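PDB 7LUU: subclass B3 metallo-beta-lactamase from Sphingobium indicum, which probably hydrolyses the beta-lactam ring of antibiotics at a two-zinc active site. Local coordinates for residues P243-K246 and G247-S251; Y252-M255 and G256-K259; Y286-R289 and S290-L294. One frame throughout, in Å; residues are numbered along the deposited sequence.

In the fold
Two neighbouring helices carry these three contacts. Contacts 1 and 2 follow one another along helix 242-257, the helical part of a beta-alpha-beta unit, whereas contact 3 lies on helix 282-300 beside it. In each, a buried side (Ile-244 and Phe-248, Tyr-252 and Met-255, Tyr-286 and Ser-290) contrasts with exposed charged chains such as Lys-246, Arg-253, Arg-291 and Arg-292. Contact 1 combines an inward Phe-248 with an outer salt bridge, contact 2 ends the helix with weakened bonds and a bridging water, and contact 3 gathers arginines and a glycerol on its outer side. The helices meet where Phe-248 packs on Ser-290 and Leu-294, where the Tyr-252 and Ser-290 hydroxyls probably hydrogen-bond, and where Met-255 reaches Tyr-286.

Contact 1. Residues P243-K246 and G247-S251; sequences PIVK and GFEAS
Phe-248 N donates to Ile-244 O at 2.9 Å, one of four main-chain hydrogen bonds that each run from an N-H to the carbonyl four residues back. The bond from Glu-249 N to Val-245 O stretches to 3.2 Å. Gly-247 N lies 2.9 Å from Pro-243 O but stands above that carbonyl plane, and the N-H...O angle is only 132°. Three residues apart, Lys-246 and Glu-249 run their side chains next to each other and point them the same way, closing a salt bridge with a weak hydrogen bond from NZ to OE1 of 3.2 Å. Lys-246 CD is nearer still to Glu-249 OE1, at 3.0 Å, so the carboxylate lies beside the aliphatic chain rather than squarely at the amine. Lys-246 gets there by bending at CB-CG (chi2 -31°) and again near its amine, while Glu-249 stays extended beyond CG. The other carboxylate oxygen, OE2, approaches Val-245 CG1 at 3.9 Å. On the buried side, Ile-244 and Phe-248 also lie alongside one another, with CG2 4.1 Å from CE2. CG2 of Ile-244 is anti to its backbone N, which directs this methyl along the helix to the ring. Ile-244 packs further on Met-202, Tyr-234 and Phe-236, and the Phe-248 side chain is about 5 Å from that of zinc ligand His-200. The pattern is that of an amphipathic helix of the metallo-beta-lactamase fold, consistent with an apolar side lying behind His-200.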
loop_
_atom_site.group_PDB
_atom_site.type_symbol
_atom_site.label_atom_id
_atom_site.label_comp_id
_atom_site.label_asym_id
_atom_site.label_seq_id
_atom_site.Cartn_x
_atom_site.Cartn_y
_atom_site.Cartn_z
ATOM N N PRO A 243 6.809 -19.031 -6.677
ATOM C CA PRO A 243 6.292 -18.377 -5.447
ATOM C C PRO A 243 5.480 -17.150 -5.730
ATOM O O PRO A 243 4.520 -16.895 -4.977
ATOM C CB PRO A 243 7.555 -18.064 -4.639
ATOM C CG PRO A 243 8.551 -19.149 -5.117
ATOM C CD PRO A 243 8.255 -19.260 -6.606
ATOM N N ILE A 244 5.842 -16.383 -6.771
ATOM C CA ILE A 244 5.086 -15.170 -7.136
ATOM C C ILE A 244 3.708 -15.554 -7.691
ATOM O O ILE A 244 2.688 -14.953 -7.334
ATOM C CB ILE A 244 5.913 -14.331 -8.147
ATOM C CG1 ILE A 244 7.022 -13.520 -7.468
ATOM C CG2 ILE A 244 5.040 -13.408 -9.046
ATOM C CD1 ILE A 244 6.503 -12.307 -6.626
ATOM N N VAL A 245 3.657 -16.559 -8.577
ATOM C CA VAL A 245 2.396 -16.972 -9.179
ATOM C C VAL A 245 1.491 -17.661 -8.154
ATOM O O VAL A 245 0.292 -17.380 -8.091
ATOM C CB VAL A 245 2.670 -17.876 -10.382
ATOM C CG1 VAL A 245 1.344 -18.478 -10.849
ATOM C CG2 VAL A 245 3.315 -16.988 -11.498
ATOM N N LYS A 246 2.043 -18.570 -7.343
ATOM C CA LYS A 246 1.245 -19.141 -6.258
ATOM C C LYS A 246 0.817 -18.042 -5.302
ATOM O O LYS A 246 -0.252 -18.132 -4.676
ATOM C CB LYS A 246 2.080 -20.181 -5.516
ATOM C CG LYS A 246 2.266 -21.482 -6.331
ATOM C CD LYS A 246 1.045 -21.737 -7.225
ATOM C CE LYS A 246 1.140 -22.934 -8.211
ATOM N NZ LYS A 246 -0.098 -23.806 -8.161
ATOM N N GLY A 247 1.666 -17.014 -5.181
ATOM C CA GLY A 247 1.316 -15.859 -4.354
ATOM C C GLY A 247 0.071 -15.157 -4.852
ATOM O O GLY A 247 -0.873 -14.908 -4.079
ATOM N N PHE A 248 -0.005 -14.933 -6.173
ATOM C CA PHE A 248 -1.213 -14.320 -6.722
ATOM C C PHE A 248 -2.448 -15.169 -6.427
ATOM O O PHE A 248 -3.513 -14.616 -6.083
ATOM C CB PHE A 248 -1.092 -14.139 -8.240
ATOM C CG PHE A 248 -0.472 -12.814 -8.664
ATOM C CD1 PHE A 248 -1.078 -11.605 -8.362
ATOM C CD2 PHE A 248 0.777 -12.797 -9.346
ATOM C CE1 PHE A 248 -0.474 -10.364 -8.752
ATOM C CE2 PHE A 248 1.385 -11.581 -9.679
ATOM C CZ PHE A 248 0.748 -10.409 -9.435
ATOM N N GLU A 249 -2.324 -16.494 -6.548
ATOM C CA GLU A 249 -3.489 -17.342 -6.309
ATOM C C GLU A 249 -3.954 -17.199 -4.869
ATOM O O GLU A 249 -5.160 -17.093 -4.612
ATOM C CB GLU A 249 -3.158 -18.799 -6.645
ATOM C CG GLU A 249 -2.803 -18.978 -8.105
ATOM C CD GLU A 249 -2.124 -20.334 -8.440
ATOM O OE1 GLU A 249 -1.931 -21.201 -7.548
ATOM O OE2 GLU A 249 -1.797 -20.516 -9.636
ATOM N N ALA A 250 -3.005 -17.122 -3.917
ATOM C CA ALA A 250 -3.390 -16.959 -2.512
ATOM C C ALA A 250 -4.028 -15.601 -2.279
ATOM O O ALA A 250 -5.012 -15.477 -1.535
ATOM C CB ALA A 250 -2.155 -17.087 -1.619
ATOM N N SER A 251 -3.522 -14.586 -2.969
ATOM C CA SER A 251 -4.103 -13.252 -2.861
ATOM C C SER A 251 -5.546 -13.226 -3.355
ATOM O O SER A 251 -6.389 -12.540 -2.756
ATOM C CB SER A 251 -3.286 -12.269 -3.675
ATOM O OG SER A 251 -2.029 -12.077 -3.038
#

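Contact 2. Residues Y252-M255 and G256-K259; sequences YRRM and GALK
Met-255 sets CG beside its backbone N (chi1 -71°) and bends again at chi2 (-63°), which places SD against Leu-258, whose CG lies anti to its own carbonyl carbon. The sulfur meets Leu-258 CD1 at 3.7 Å, the two side chains slanting across each other; chi3 only turns CE, which goes to Tyr-286. The setting is the C-terminal end of helix 242-257 in a beta-alpha-beta unit: Leu-258 is the first residue to leave helical geometry, and the chain then runs on to strand 262-265. The hydrogen bonding changes accordingly. Gly-256 N still makes a regular helical bond to Tyr-252 O, 3.0 Å long. Ala-257 N, by contrast, divides itself between Arg-254 O at 3.0 Å, approached from above the carbonyl plane, and Arg-253 O, where the bond is weak. Arg-254 O also receives a weak bond from Leu-258 N, so one carbonyl serves two donors as the helix unwinds. The Arg-254 chain, bent twice, brings NH1 to 4.1 Å from Ala-257 CB, a loose approach. Met-255 faces helix 282-300, packing on Cys-283 and Tyr-286, while Leu-258 faces strands 216-223 and 190-196 through Val-221 and His-195. At the end of the helix a water bridges two carbonyls, lying 2.8 Å from Met-255 O and 2.7 Å from Leu-258 O.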
loop_
_atom_site.group_PDB
_atom_site.type_symbol
_atom_site.label_atom_id
_atom_site.label_comp_id
_atom_site.label_asym_id
_atom_site.label_seq_id
_atom_site.Cartn_x
_atom_site.Cartn_y
_atom_site.Cartn_z
ATOM N N TYR A 252 -5.832 -13.908 -4.464
ATOM C CA TYR A 252 -7.194 -13.890 -4.984
ATOM C C TYR A 252 -8.139 -14.555 -3.998
ATOM O O TYR A 252 -9.258 -14.069 -3.783
ATOM C CB TYR A 252 -7.255 -14.582 -6.348
ATOM C CG TYR A 252 -6.346 -13.975 -7.357
ATOM C CD1 TYR A 252 -6.017 -12.633 -7.292
ATOM C CD2 TYR A 252 -5.807 -14.778 -8.391
ATOM C CE1 TYR A 252 -5.155 -12.068 -8.224
ATOM C CE2 TYR A 252 -4.959 -14.229 -9.356
ATOM C CZ TYR A 252 -4.654 -12.852 -9.275
ATOM O OH TYR A 252 -3.799 -12.325 -10.231
ATOM N N ARG A 253 -7.685 -15.648 -3.368
ATOM C CA ARG A 253 -8.503 -16.347 -2.371
ATOM C C ARG A 253 -8.733 -15.462 -1.149
ATOM O O ARG A 253 -9.877 -15.349 -0.664
ATOM C CB ARG A 253 -7.848 -17.667 -1.926
ATOM C CG ARG A 253 -7.748 -18.757 -3.035
ATOM C CD ARG A 253 -7.295 -20.167 -2.503
ATOM N NE ARG A 253 -5.922 -20.205 -1.994
ATOM C CZ ARG A 253 -4.842 -20.455 -2.752
ATOM N NH1 ARG A 253 -4.968 -20.685 -4.053
ATOM N NH2 ARG A 253 -3.655 -20.474 -2.210
ATOM N N ARG A 254 -7.685 -14.749 -0.718
ATOM C CA ARG A 254 -7.808 -13.832 0.415
ATOM C C ARG A 254 -8.780 -12.724 0.078
ATOM O O ARG A 254 -9.690 -12.402 0.865
ATOM C CB ARG A 254 -6.445 -13.237 0.788
ATOM C CG ARG A 254 -6.535 -12.082 1.803
ATOM C CD ARG A 254 -7.117 -12.630 3.130
ATOM N NE ARG A 254 -6.335 -13.797 3.548
ATOM C CZ ARG A 254 -6.845 -14.896 4.107
ATOM N NH1 ARG A 254 -8.157 -14.992 4.352
ATOM N NH2 ARG A 254 -6.057 -15.927 4.399
ATOM N N MET A 255 -8.569 -12.077 -1.077
ATOM C CA MET A 255 -9.409 -10.928 -1.421
ATOM C C MET A 255 -10.874 -11.333 -1.645
ATOM O O MET A 255 -11.778 -10.547 -1.371
ATOM C CB MET A 255 -8.834 -10.245 -2.673
ATOM C CG MET A 255 -7.543 -9.537 -2.376
ATOM S SD MET A 255 -7.661 -8.150 -1.178
ATOM C CE MET A 255 -8.656 -7.089 -2.131
ATOM N N GLY A 256 -11.130 -12.565 -2.059
ATOM C CA GLY A 256 -12.496 -13.069 -2.118
ATOM C C GLY A 256 -13.110 -13.368 -0.760
ATOM O O GLY A 256 -14.341 -13.312 -0.631
ATOM N N ALA A 257 -12.297 -13.669 0.252
ATOM C CA ALA A 257 -12.767 -13.974 1.604
ATOM C C ALA A 257 -13.002 -12.741 2.475
ATOM O O ALA A 257 -13.741 -12.825 3.465
ATOM C CB ALA A 257 -11.769 -14.877 2.339
ATOM N N LEU A 258 -12.363 -11.607 2.176
ATOM C CA LEU A 258 -12.438 -10.476 3.074
ATOM C C LEU A 258 -13.827 -9.895 3.123
ATOM O O LEU A 258 -14.502 -9.768 2.098
ATOM C CB LEU A 258 -11.489 -9.364 2.610
ATOM C CG LEU A 258 -10.045 -9.535 2.935
ATOM C CD1 LEU A 258 -9.208 -8.488 2.203
ATOM C CD2 LEU A 258 -9.843 -9.531 4.471
ATOM N N LYS A 259 -14.217 -9.473 4.320
ATOM C CA LYS A 259 -15.347 -8.579 4.464
ATOM C C LYS A 259 -14.836 -7.220 3.992
ATOM O O LYS A 259 -13.779 -6.734 4.436
ATOM C CB LYS A 259 -15.805 -8.506 5.926
ATOM C CG LYS A 259 -17.095 -7.758 6.150
ATOM C CD LYS A 259 -18.194 -8.522 5.468
ATOM C CE LYS A 259 -19.586 -8.044 5.808
ATOM N NZ LYS A 259 -20.559 -8.959 5.118
HETATM O O HOH W 1 -14.396 -9.998 -0.584
#

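Contact 3. Residues Y286-R289 and S290-L294; sequences YAER and SRRLL. With GOL (glycerol), chain B.
Ser-290 CB packs 3.5 Å from Ala-287 O on the tight side of this contact, where Tyr-286, Ala-287 and Ser-290 are all buried. Regular helical bonds run through it: Ser-290 N donates to Tyr-286 O, and Arg-291 N to Ala-287 O at 2.8 Å and almost straight at 166°. Arg-289 and Leu-293, one turn apart and partly exposed, come between the two extremes. The CD1 methyl of Leu-293 sits over one face of the Arg-289 guanidinium, 3.7 Å from NH2, which goes on to a hydrogen bond with Asn-227. The outer side is looser. Exposed Arg-292 lays its guanidinium face over Arg-289 CA, while its CG comes 3.4 Å from Glu-288 OE2. The salt bridge from Glu-288 OE1 to Arg-291 NE is long, 3.6 Å, although the two flat groups are only 21° from coplanar. A glycerol, probably from the crystallisation liquor, mediates between them: its O1 donates to Glu-288 OE1 at 2.8 Å and accepts from Arg-291 NE at 2.7 Å. Arg-291 NH1 bonds to both O1 and O2, so three hydrogen bonds tie the guanidinium to the glycerol, O1 lying at its edge. A bend at CG-CD (chi3 -62°) turns this group toward the glycerol. Inward, Ser-290 OG is bonded to Leu-226 O, and Tyr-286 OH to Ser-224 O. Helix 282-300 thereby lies against helix 242-257 and against the loop that follows strand 216-223.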
loop_
_atom_site.group_PDB
_atom_site.type_symbol
_atom_site.label_atom_id
_atom_site.label_comp_id
_atom_site.label_asym_id
_atom_site.label_seq_id
_atom_site.Cartn_x
_atom_site.Cartn_y
_atom_site.Cartn_z
ATOM N N TYR A 286 -11.944 -6.534 -7.666
ATOM C CA TYR A 286 -10.549 -6.117 -7.725
ATOM C C TYR A 286 -9.658 -7.317 -8.007
ATOM O O TYR A 286 -8.728 -7.241 -8.816
ATOM C CB TYR A 286 -10.189 -5.449 -6.404
ATOM C CG TYR A 286 -8.779 -4.878 -6.236
ATOM C CD1 TYR A 286 -8.407 -3.697 -6.868
ATOM C CD2 TYR A 286 -7.822 -5.570 -5.484
ATOM C CE1 TYR A 286 -7.125 -3.152 -6.676
ATOM C CE2 TYR A 286 -6.541 -5.048 -5.294
ATOM C CZ TYR A 286 -6.198 -3.872 -5.915
ATOM O OH TYR A 286 -4.982 -3.297 -5.693
ATOM N N ALA A 287 -9.883 -8.416 -7.283
ATOM C CA ALA A 287 -9.092 -9.635 -7.517
ATOM C C ALA A 287 -9.319 -10.168 -8.924
ATOM O O ALA A 287 -8.375 -10.602 -9.575
ATOM C CB ALA A 287 -9.459 -10.694 -6.501
ATOM N N GLU A 288 -10.569 -10.174 -9.402
ATOM C CA GLU A 288 -10.826 -10.698 -10.748
ATOM C C GLU A 288 -10.110 -9.879 -11.811
ATOM O O GLU A 288 -9.629 -10.448 -12.813
ATOM C CB GLU A 288 -12.318 -10.722 -11.054
ATOM C CG GLU A 288 -12.597 -11.374 -12.430
ATOM C CD GLU A 288 -12.038 -12.817 -12.543
ATOM O OE1 GLU A 288 -12.132 -13.627 -11.571
ATOM O OE2 GLU A 288 -11.464 -13.116 -13.618
ATOM N N ARG A 289 -10.063 -8.541 -11.635
ATOM C CA ARG A 289 -9.264 -7.681 -12.545
ATOM C C ARG A 289 -7.820 -8.143 -12.635
ATOM O O ARG A 289 -7.268 -8.284 -13.756
ATOM C CB ARG A 289 -9.338 -6.189 -12.114
ATOM C CG ARG A 289 -8.229 -5.237 -12.750
ATOM C CD ARG A 289 -8.228 -3.787 -12.227
ATOM N NE ARG A 289 -7.302 -2.968 -13.050
ATOM C CZ ARG A 289 -5.974 -2.919 -12.837
ATOM N NH1 ARG A 289 -5.162 -2.231 -13.631
ATOM N NH2 ARG A 289 -5.455 -3.567 -11.794
ATOM N N SER A 290 -7.205 -8.405 -11.457
ATOM C CA SER A 290 -5.826 -8.888 -11.420
ATOM C C SER A 290 -5.718 -10.255 -12.085
ATOM O O SER A 290 -4.810 -10.496 -12.883
ATOM C CB SER A 290 -5.337 -8.966 -9.981
ATOM O OG SER A 290 -4.044 -9.563 -9.947
ATOM N N ARG A 291 -6.639 -11.160 -11.750
ATOM C CA ARG A 291 -6.581 -12.492 -12.348
ATOM C C ARG A 291 -6.583 -12.396 -13.852
ATOM O O ARG A 291 -5.826 -13.132 -14.531
ATOM C CB ARG A 291 -7.740 -13.351 -11.856
ATOM C CG ARG A 291 -7.590 -14.824 -12.270
ATOM C CD ARG A 291 -8.901 -15.556 -11.958
ATOM N NE ARG A 291 -9.249 -15.575 -10.521
ATOM C CZ ARG A 291 -8.774 -16.444 -9.628
ATOM N NH1 ARG A 291 -9.201 -16.379 -8.362
ATOM N NH2 ARG A 291 -7.873 -17.371 -9.982
ATOM N N ARG A 292 -7.440 -11.518 -14.411
ATOM C CA ARG A 292 -7.493 -11.391 -15.871
ATOM C C ARG A 292 -6.178 -10.853 -16.433
ATOM O O ARG A 292 -5.718 -11.311 -17.489
ATOM C CB ARG A 292 -8.647 -10.477 -16.291
ATOM C CG ARG A 292 -10.039 -11.095 -15.997
ATOM C CD ARG A 292 -11.207 -10.281 -16.672
ATOM N NE ARG A 292 -11.007 -8.819 -16.549
ATOM C CZ ARG A 292 -11.509 -8.032 -15.587
ATOM N NH1 ARG A 292 -12.315 -8.539 -14.649
ATOM N NH2 ARG A 292 -11.210 -6.726 -15.574
ATOM N N LEU A 293 -5.567 -9.885 -15.740
ATOM C CA LEU A 293 -4.288 -9.360 -16.199
ATOM C C LEU A 293 -3.199 -10.439 -16.138
ATOM O O LEU A 293 -2.347 -10.498 -17.041
ATOM C CB LEU A 293 -3.843 -8.174 -15.354
ATOM C CG LEU A 293 -4.700 -6.910 -15.593
ATOM C CD1 LEU A 293 -4.353 -5.952 -14.460
ATOM C CD2 LEU A 293 -4.446 -6.267 -16.926
ATOM N N LEU A 294 -3.183 -11.233 -15.057
ATOM C CA LEU A 294 -2.187 -12.311 -14.912
ATOM C C LEU A 294 -2.360 -13.339 -16.018
ATOM O O LEU A 294 -1.394 -13.747 -16.676
ATOM C CB LEU A 294 -2.325 -12.988 -13.543
ATOM C CG LEU A 294 -1.297 -14.105 -13.304
ATOM C CD1 LEU A 294 0.164 -13.630 -13.370
ATOM C CD2 LEU A 294 -1.546 -14.672 -11.874
HETATM C C1 GOL B . -11.690 -13.590 -8.002
HETATM O O1 GOL B . -10.908 -14.064 -9.081
HETATM C C2 GOL B . -11.152 -14.279 -6.701
HETATM O O2 GOL B . -11.217 -15.662 -6.759
HETATM C C3 GOL B . -11.965 -13.694 -5.531
HETATM O O3 GOL B . -13.302 -14.021 -5.767
#